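Protein ninB (Enterobacteria phage lambda, PDB 1PC6) probably acts in phage recombination as the Orf protein, with functional similarities to Escherichia coli RecFOR in initiating genetic exchange. Local coordinates at residues L43-K48 against G107-L112; E70-V75 against Q117-E122. All coordinates share one frame; numbering follows the deposited sequence.

Both contacts are side-chain packing against helix 106-122, whose first turn supplies contact 1 and last turns contact 2. Their centres lie 13 Å apart, and they do not touch. Contact 1 is partly buried: the phenyl ring of Phe109 lies beside the polar amides of Gln45 and Asn46. Contact 2 is a buried pair of aromatic rings, Trp72 and Phe119, belonging to a larger aromatic and aliphatic core. The chemistry follows the setting, with amides where helix 43-59 begins and aromatic rings at the more buried contact 2, although that one lies farther from the centre of the chain. Contact 2 also lies close to the second subunit, which packs on Phe119 and several residues of 70-75.

Contact 1: residues L43-K48 against G107-L112; sequences LDQNRK and GEFAEL
The ring of Phe109 and the carboxamides of Gln45 and Asn46 are the three flat groups that meet here. Both amides approach the ring obliquely, from the same side of its plane. Gln45 NE2 is 4.3 Å from Phe109 CE1, and the Gln45 amide is turned only about 20° from the plane of the ring. On the Asn46 side, OD1 stands 4.4 Å from Phe109 CE2, with that amide tilted by about 30°. The polar groups are thus laid beside the aromatic carbons in loose van der Waals contact.

Phe109 reaches the other helix because its CG is anti to the backbone N (chi1 -178°), carrying the ring across a gap in which the CA atoms of Gln45 and Ala110 are 9.7 Å apart. A long flat side chain suits this task, and its burial suits an apolar one. Gln45 answers with its methylene base as well as its amide: CB comes to 4.4 Å from Phe109 CZ. Its OE1 makes a weak hydrogen bond to Ser42 N, which ties the amide back to the start of its own helix while NE2 extends toward Phe109. Asn46 is shorter and reaches the ring only with the end of its side chain. The loop residue Arg41 touches both Asn46 and Phe109, adding to the cover of the ring.

The two segments bury just 111 Å² between them, both sides summed. This is sparse helix-to-helix packing, in which one aromatic residue from the beginning of helix 106-122 rests beside the first turns of helix 43-59 in the helical part of the NinB fold.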
ATOM      1  N   LEU A  43       1.882   2.437  12.107  1.00 84.35           N
ATOM      2  CA  LEU A  43       2.898   1.567  11.516  1.00 84.47           C
ATOM      3  C   LEU A  43       2.947   0.241  12.273  1.00 85.42           C
ATOM      4  O   LEU A  43       3.217  -0.819  11.701  1.00 85.07           O
ATOM      5  CB  LEU A  43       4.266   2.246  11.601  1.00 82.88           C
ATOM      6  CG  LEU A  43       5.427   1.659  10.809  1.00 80.71           C
ATOM      7  CD1 LEU A  43       5.190   1.919   9.337  1.00 80.63           C
ATOM      8  CD2 LEU A  43       6.729   2.294  11.252  1.00 80.35           C
ATOM      9  N   ASP A  44       2.685   0.318  13.573  1.00 86.27           N
ATOM     10  CA  ASP A  44       2.706  -0.854  14.428  1.00 86.35           C
ATOM     11  C   ASP A  44       1.461  -1.700  14.176  1.00 85.28           C
ATOM     12  O   ASP A  44       1.544  -2.921  14.096  1.00 85.24           O
ATOM     13  CB  ASP A  44       2.769  -0.421  15.895  1.00 88.83           C
ATOM     14  CG  ASP A  44       3.487  -1.430  16.768  1.00 90.94           C
ATOM     15  OD1 ASP A  44       3.525  -1.235  18.003  1.00 93.35           O
ATOM     16  OD2 ASP A  44       4.018  -2.413  16.209  1.00 90.78           O
ATOM     17  N   GLN A  45       0.310  -1.047  14.053  1.00 84.23           N
ATOM     18  CA  GLN A  45      -0.933  -1.759  13.793  1.00 83.39           C
ATOM     19  C   GLN A  45      -0.738  -2.698  12.611  1.00 82.55           C
ATOM     20  O   GLN A  45      -0.999  -3.896  12.708  1.00 84.01           O
ATOM     21  CB  GLN A  45      -2.055  -0.790  13.438  1.00 84.65           C
ATOM     22  CG  GLN A  45      -2.518   0.115  14.546  1.00 86.44           C
ATOM     23  CD  GLN A  45      -3.746   0.905  14.129  1.00 88.49           C
ATOM     24  OE1 GLN A  45      -3.704   1.685  13.175  1.00 89.35           O
ATOM     25  NE2 GLN A  45      -4.850   0.694  14.834  1.00 89.36           N
ATOM     26  N   ASN A  46      -0.284  -2.141  11.492  1.00 79.87           N
ATOM     27  CA  ASN A  46      -0.064  -2.923  10.286  1.00 77.75           C
ATOM     28  C   ASN A  46       0.692  -4.214  10.539  1.00 75.35           C
ATOM     29  O   ASN A  46       0.281  -5.272  10.065  1.00 76.54           O
ATOM     30  CB  ASN A  46       0.662  -2.090   9.229  1.00 79.36           C
ATOM     31  CG  ASN A  46      -0.294  -1.478   8.223  1.00 81.69           C
ATOM     32  OD1 ASN A  46      -1.199  -0.717   8.579  1.00 83.17           O
ATOM     33  ND2 ASN A  46      -0.101  -1.814   6.959  1.00 82.38           N
ATOM     34  N   ARG A  47       1.792  -4.142  11.283  1.00 71.97           N
ATOM     35  CA  ARG A  47       2.567  -5.347  11.573  1.00 69.09           C
ATOM     36  C   ARG A  47       1.648  -6.443  12.128  1.00 66.84           C
ATOM     37  O   ARG A  47       1.833  -7.625  11.818  1.00 66.67           O
ATOM     38  CB  ARG A  47       3.695  -5.037  12.569  1.00 68.89           C
ATOM     39  N   LYS A  48       0.662  -6.044  12.936  1.00 63.14           N
ATOM     40  CA  LYS A  48      -0.292  -6.982  13.522  1.00 59.60           C
ATOM     41  C   LYS A  48      -1.229  -7.523  12.432  1.00 58.49           C
ATOM     42  O   LYS A  48      -1.401  -8.739  12.311  1.00 59.68           O
ATOM     43  CB  LYS A  48      -1.098  -6.304  14.643  1.00 56.55           C
ATOM     44  N   GLY A 107     -12.707   3.145  12.965  1.00 75.55           N
ATOM     45  CA  GLY A 107     -13.753   2.290  13.500  1.00 75.63           C
ATOM     46  C   GLY A 107     -13.902   1.001  12.702  1.00 75.66           C
ATOM     47  O   GLY A 107     -14.175  -0.065  13.265  1.00 74.99           O
ATOM     48  N   GLU A 108     -13.716   1.110  11.384  1.00 75.51           N
ATOM     49  CA  GLU A 108     -13.818  -0.018  10.457  1.00 74.12           C
ATOM     50  C   GLU A 108     -12.589  -0.889  10.590  1.00 72.72           C
ATOM     51  O   GLU A 108     -12.677  -2.073  10.914  1.00 71.28           O
ATOM     52  CB  GLU A 108     -13.888   0.480   9.016  1.00 74.82           C
ATOM     53  CG  GLU A 108     -14.757   1.705   8.819  1.00 77.62           C
ATOM     54  CD  GLU A 108     -14.914   2.081   7.356  1.00 78.02           C
ATOM     55  OE1 GLU A 108     -15.576   1.311   6.612  1.00 77.90           O
ATOM     56  OE2 GLU A 108     -14.370   3.140   6.957  1.00 77.31           O
ATOM     57  N   PHE A 109     -11.439  -0.285  10.313  1.00 72.14           N
ATOM     58  CA  PHE A 109     -10.167  -0.982  10.399  1.00 72.83           C
ATOM     59  C   PHE A 109     -10.112  -1.780  11.701  1.00 73.62           C
ATOM     60  O   PHE A 109      -9.643  -2.920  11.729  1.00 73.78           O
ATOM     61  CB  PHE A 109      -9.025   0.026  10.343  1.00 71.50           C
ATOM     62  CG  PHE A 109      -7.670  -0.599  10.380  1.00 71.08           C
ATOM     63  CD1 PHE A 109      -7.216  -1.245  11.529  1.00 70.43           C
ATOM     64  CD2 PHE A 109      -6.839  -0.541   9.266  1.00 71.74           C
ATOM     65  CE1 PHE A 109      -5.950  -1.826  11.566  1.00 70.94           C
ATOM     66  CE2 PHE A 109      -5.566  -1.120   9.291  1.00 71.08           C
ATOM     67  CZ  PHE A 109      -5.122  -1.763  10.441  1.00 70.63           C
ATOM     68  N   ALA A 110     -10.593  -1.169  12.780  1.00 73.89           N
ATOM     69  CA  ALA A 110     -10.623  -1.836  14.071  1.00 73.20           C
ATOM     70  C   ALA A 110     -11.465  -3.119  13.933  1.00 72.97           C
ATOM     71  O   ALA A 110     -11.081  -4.183  14.436  1.00 73.39           O
ATOM     72  CB  ALA A 110     -11.225  -0.905  15.116  1.00 72.52           C
ATOM     73  N   GLU A 111     -12.599  -3.014  13.235  1.00 71.25           N
ATOM     74  CA  GLU A 111     -13.498  -4.151  13.009  1.00 69.06           C
ATOM     75  C   GLU A 111     -12.873  -5.254  12.172  1.00 66.24           C
ATOM     76  O   GLU A 111     -13.126  -6.436  12.403  1.00 65.34           O
ATOM     77  CB  GLU A 111     -14.784  -3.691  12.328  1.00 70.40           C
ATOM     78  CG  GLU A 111     -15.841  -3.210  13.290  1.00 74.94           C
ATOM     79  CD  GLU A 111     -17.137  -2.848  12.596  1.00 77.65           C
ATOM     80  OE1 GLU A 111     -17.532  -3.581  11.665  1.00 77.27           O
ATOM     81  OE2 GLU A 111     -17.766  -1.840  12.989  1.00 80.57           O
ATOM     82  N   LEU A 112     -12.068  -4.854  11.190  1.00 63.35           N
ATOM     83  CA  LEU A 112     -11.396  -5.795  10.309  1.00 60.73           C
ATOM     84  C   LEU A 112     -10.525  -6.712  11.135  1.00 60.08           C
ATOM     85  O   LEU A 112     -10.563  -7.933  10.979  1.00 60.92           O
ATOM     86  CB  LEU A 112     -10.534  -5.044   9.296  1.00 59.50           C
ATOM     87  CG  LEU A 112      -9.499  -5.859   8.514  1.00 58.34           C
ATOM     88  CD1 LEU A 112     -10.143  -7.119   7.955  1.00 56.86           C
ATOM     89  CD2 LEU A 112      -8.912  -5.004   7.404  1.00 55.25           C
TER

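Contact 2: residues E70-V75 against Q117-E122; sequences ESWKCV and QAFGTE. With BME (beta-mercaptoethanol), chain C.
Trp72 and Phe119 make this contact by aromatic packing. CZ3 and CH2 of Trp72 lie against CE2 and CZ of Phe119, closest at 3.8 Å between CH2 and CZ. The centroids of the Trp72 six-membered ring and the Phe119 ring are 5.4 Å apart. Their planes are inclined at 45°, an oblique pairing. With chi1 at 173°, CG of Phe119 sits beside its own carbonyl carbon and the ring is swung out toward helix 69-80; the two side chains cross at about a right angle. Large, flat, mostly apolar groups suit the site, since they span an 11.3 Å separation between the CA atoms of Trp72 and Phe119.

Polar and sulfur chemistry belongs to another side of helix 69-80. The firm partner of Lys73 NZ is Thr101 OG1, to which it hydrogen-bonds. Lys73, bent near its end, also brings NZ to 2.8 Å from O1 of beta-mercaptoethanol, but that bond is weak and the placing of the reagent is doubtful. The reagent, probably from the crystallisation liquor, is linked to Cys74, but the modelled distance of 2.9 Å from Cys74 SG to its S2 is too long for a well-formed disulfide.

Around the aromatic pair, Phe76 meets Phe119 edge-to-face and also touches Trp72, which Trp62 joins as well. Val56 of helix 43-59 touches both rings, so that helix closes the core between helices 69-80 and 106-122, while Leu89 of the second subunit packs on Phe119 and Val75.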
ATOM      1  N   GLU A  70      -2.495 -11.252   1.104  1.00 54.37           N
ATOM      2  CA  GLU A  70      -3.216 -10.254   0.323  1.00 55.04           C
ATOM      3  C   GLU A  70      -4.600 -10.753  -0.025  1.00 53.28           C
ATOM      4  O   GLU A  70      -5.592 -10.045   0.142  1.00 53.44           O
ATOM      5  CB  GLU A  70      -2.457  -9.924  -0.962  1.00 59.60           C
ATOM      6  CG  GLU A  70      -1.005  -9.520  -0.751  1.00 66.70           C
ATOM      7  CD  GLU A  70      -0.478  -8.630  -1.865  1.00 70.36           C
ATOM      8  OE1 GLU A  70      -1.009  -7.506  -2.009  1.00 71.42           O
ATOM      9  OE2 GLU A  70       0.459  -9.052  -2.588  1.00 71.78           O
ATOM     10  N   SER A  71      -4.655 -11.984  -0.514  1.00 51.56           N
ATOM     11  CA  SER A  71      -5.907 -12.602  -0.889  1.00 48.83           C
ATOM     12  C   SER A  71      -6.834 -12.697   0.319  1.00 48.25           C
ATOM     13  O   SER A  71      -8.038 -12.506   0.181  1.00 50.25           O
ATOM     14  CB  SER A  71      -5.654 -13.998  -1.470  1.00 49.44           C
ATOM     15  OG  SER A  71      -4.809 -13.952  -2.614  1.00 49.50           O
ATOM     16  N   TRP A  72      -6.290 -12.994   1.499  1.00 45.99           N
ATOM     17  CA  TRP A  72      -7.120 -13.090   2.698  1.00 41.83           C
ATOM     18  C   TRP A  72      -7.635 -11.718   3.135  1.00 42.31           C
ATOM     19  O   TRP A  72      -8.705 -11.619   3.744  1.00 41.70           O
ATOM     20  CB  TRP A  72      -6.361 -13.746   3.856  1.00 39.93           C
ATOM     21  CG  TRP A  72      -6.473 -15.252   3.912  1.00 39.50           C
ATOM     22  CD1 TRP A  72      -5.490 -16.160   3.629  1.00 37.97           C
ATOM     23  CD2 TRP A  72      -7.629 -16.019   4.277  1.00 37.50           C
ATOM     24  NE1 TRP A  72      -5.961 -17.439   3.797  1.00 37.38           N
ATOM     25  CE2 TRP A  72      -7.271 -17.380   4.196  1.00 37.84           C
ATOM     26  CE3 TRP A  72      -8.931 -15.689   4.666  1.00 36.39           C
ATOM     27  CZ2 TRP A  72      -8.172 -18.411   4.491  1.00 37.44           C
ATOM     28  CZ3 TRP A  72      -9.824 -16.712   4.959  1.00 34.43           C
ATOM     29  CH2 TRP A  72      -9.440 -18.057   4.871  1.00 34.15           C
ATOM     30  N   LYS A  73      -6.890 -10.655   2.830  1.00 42.05           N
ATOM     31  CA  LYS A  73      -7.340  -9.318   3.209  1.00 43.19           C
ATOM     32  C   LYS A  73      -8.632  -9.036   2.447  1.00 42.84           C
ATOM     33  O   LYS A  73      -9.590  -8.505   3.001  1.00 41.76           O
ATOM     34  CB  LYS A  73      -6.271  -8.270   2.883  1.00 45.16           C
ATOM     35  CG  LYS A  73      -6.577  -6.886   3.444  1.00 47.21           C
ATOM     36  CD  LYS A  73      -5.355  -5.973   3.414  1.00 52.43           C
ATOM     37  CE  LYS A  73      -5.006  -5.438   2.018  1.00 55.23           C
ATOM     38  NZ  LYS A  73      -5.798  -4.237   1.606  1.00 56.82           N
ATOM     39  N   CYS A  74      -8.655  -9.419   1.172  1.00 43.86           N
ATOM     40  CA  CYS A  74      -9.835  -9.243   0.326  1.00 44.25           C
ATOM     41  C   CYS A  74     -11.060  -9.927   0.923  1.00 42.78           C
ATOM     42  O   CYS A  74     -12.090  -9.294   1.160  1.00 41.84           O
ATOM     43  CB  CYS A  74      -9.585  -9.826  -1.068  1.00 45.73           C
ATOM     44  SG  CYS A  74      -8.949  -8.672  -2.271  1.00 51.37           S
ATOM     45  N   VAL A  75     -10.935 -11.230   1.142  1.00 40.92           N
ATOM     46  CA  VAL A  75     -12.015 -12.023   1.696  1.00 40.62           C
ATOM     47  C   VAL A  75     -12.529 -11.379   2.974  1.00 42.07           C
ATOM     48  O   VAL A  75     -13.735 -11.188   3.152  1.00 42.23           O
ATOM     49  CB  VAL A  75     -11.544 -13.457   2.015  1.00 38.28           C
ATOM     50  CG1 VAL A  75     -12.725 -14.305   2.458  1.00 37.12           C
ATOM     51  CG2 VAL A  75     -10.868 -14.069   0.801  1.00 36.44           C
ATOM     52  N   GLN A 117      -9.285 -11.771  13.791  1.00 46.69           N
ATOM     53  CA  GLN A 117      -8.956 -12.435  15.053  1.00 46.60           C
ATOM     54  C   GLN A 117     -10.025 -13.452  15.430  1.00 46.04           C
ATOM     55  O   GLN A 117      -9.709 -14.560  15.859  1.00 44.40           O
ATOM     56  CB  GLN A 117      -8.786 -11.392  16.176  1.00 47.32           C
ATOM     57  N   ALA A 118     -11.290 -13.071  15.263  1.00 45.78           N
ATOM     58  CA  ALA A 118     -12.411 -13.953  15.579  1.00 46.45           C
ATOM     59  C   ALA A 118     -12.419 -15.184  14.658  1.00 47.36           C
ATOM     60  O   ALA A 118     -12.588 -16.323  15.113  1.00 47.99           O
ATOM     61  CB  ALA A 118     -13.719 -13.185  15.447  1.00 44.88           C
ATOM     62  N   PHE A 119     -12.229 -14.944  13.363  1.00 45.86           N
ATOM     63  CA  PHE A 119     -12.198 -16.016  12.384  1.00 43.73           C
ATOM     64  C   PHE A 119     -11.097 -17.016  12.708  1.00 42.24           C
ATOM     65  O   PHE A 119     -11.340 -18.214  12.774  1.00 40.32           O
ATOM     66  CB  PHE A 119     -11.949 -15.457  10.988  1.00 43.64           C
ATOM     67  CG  PHE A 119     -11.751 -16.519   9.955  1.00 43.09           C
ATOM     68  CD1 PHE A 119     -12.833 -17.173   9.398  1.00 44.09           C
ATOM     69  CD2 PHE A 119     -10.481 -16.901   9.574  1.00 41.18           C
ATOM     70  CE1 PHE A 119     -12.647 -18.197   8.467  1.00 44.49           C
ATOM     71  CE2 PHE A 119     -10.290 -17.919   8.653  1.00 41.42           C
ATOM     72  CZ  PHE A 119     -11.375 -18.569   8.098  1.00 41.94           C
ATOM     73  N   GLY A 120      -9.881 -16.519  12.901  1.00 41.92           N
ATOM     74  CA  GLY A 120      -8.767 -17.404  13.199  1.00 43.45           C
ATOM     75  C   GLY A 120      -8.901 -18.145  14.513  1.00 43.27           C
ATOM     76  O   GLY A 120      -8.446 -19.275  14.676  1.00 42.02           O
ATOM     77  N   THR A 121      -9.542 -17.485  15.458  1.00 44.26           N
ATOM     78  CA  THR A 121      -9.757 -18.044  16.767  1.00 44.74           C
ATOM     79  C   THR A 121     -10.553 -19.332  16.744  1.00 47.12           C
ATOM     80  O   THR A 121     -10.133 -20.337  17.309  1.00 48.30           O
ATOM     81  CB  THR A 121     -10.464 -17.040  17.625  1.00 44.32           C
ATOM     82  OG1 THR A 121      -9.599 -15.919  17.807  1.00 45.65           O
ATOM     83  CG2 THR A 121     -10.810 -17.629  18.956  1.00 43.48           C
ATOM     84  N   GLU A 122     -11.709 -19.314  16.103  1.00 49.33           N
ATOM     85  CA  GLU A 122     -12.505 -20.526  16.056  1.00 52.18           C
ATOM     86  C   GLU A 122     -11.909 -21.561  15.124  1.00 52.74           C
ATOM     87  O   GLU A 122     -12.406 -22.681  15.045  1.00 52.94           O
ATOM     88  CB  GLU A 122     -13.948 -20.224  15.644  1.00 53.80           C
ATOM     89  CG  GLU A 122     -14.101 -19.425  14.377  1.00 57.75           C
ATOM     90  CD  GLU A 122     -15.558 -19.282  13.964  1.00 60.45           C
ATOM     91  OE1 GLU A 122     -16.381 -18.839  14.792  1.00 61.88           O
ATOM     92  OE2 GLU A 122     -15.883 -19.610  12.803  1.00 64.67           O
TER
HETATM   93  C1  BME C 300      -8.605  -5.317   0.898  1.00 85.41           C
HETATM   94  C2  BME C 300      -9.808  -5.745   0.041  1.00 84.47           C
HETATM   95  O1  BME C 300      -7.554  -6.250   0.742  1.00 83.30           O
HETATM   96  S2  BME C 300      -9.335  -5.806  -1.709  1.00 88.00           S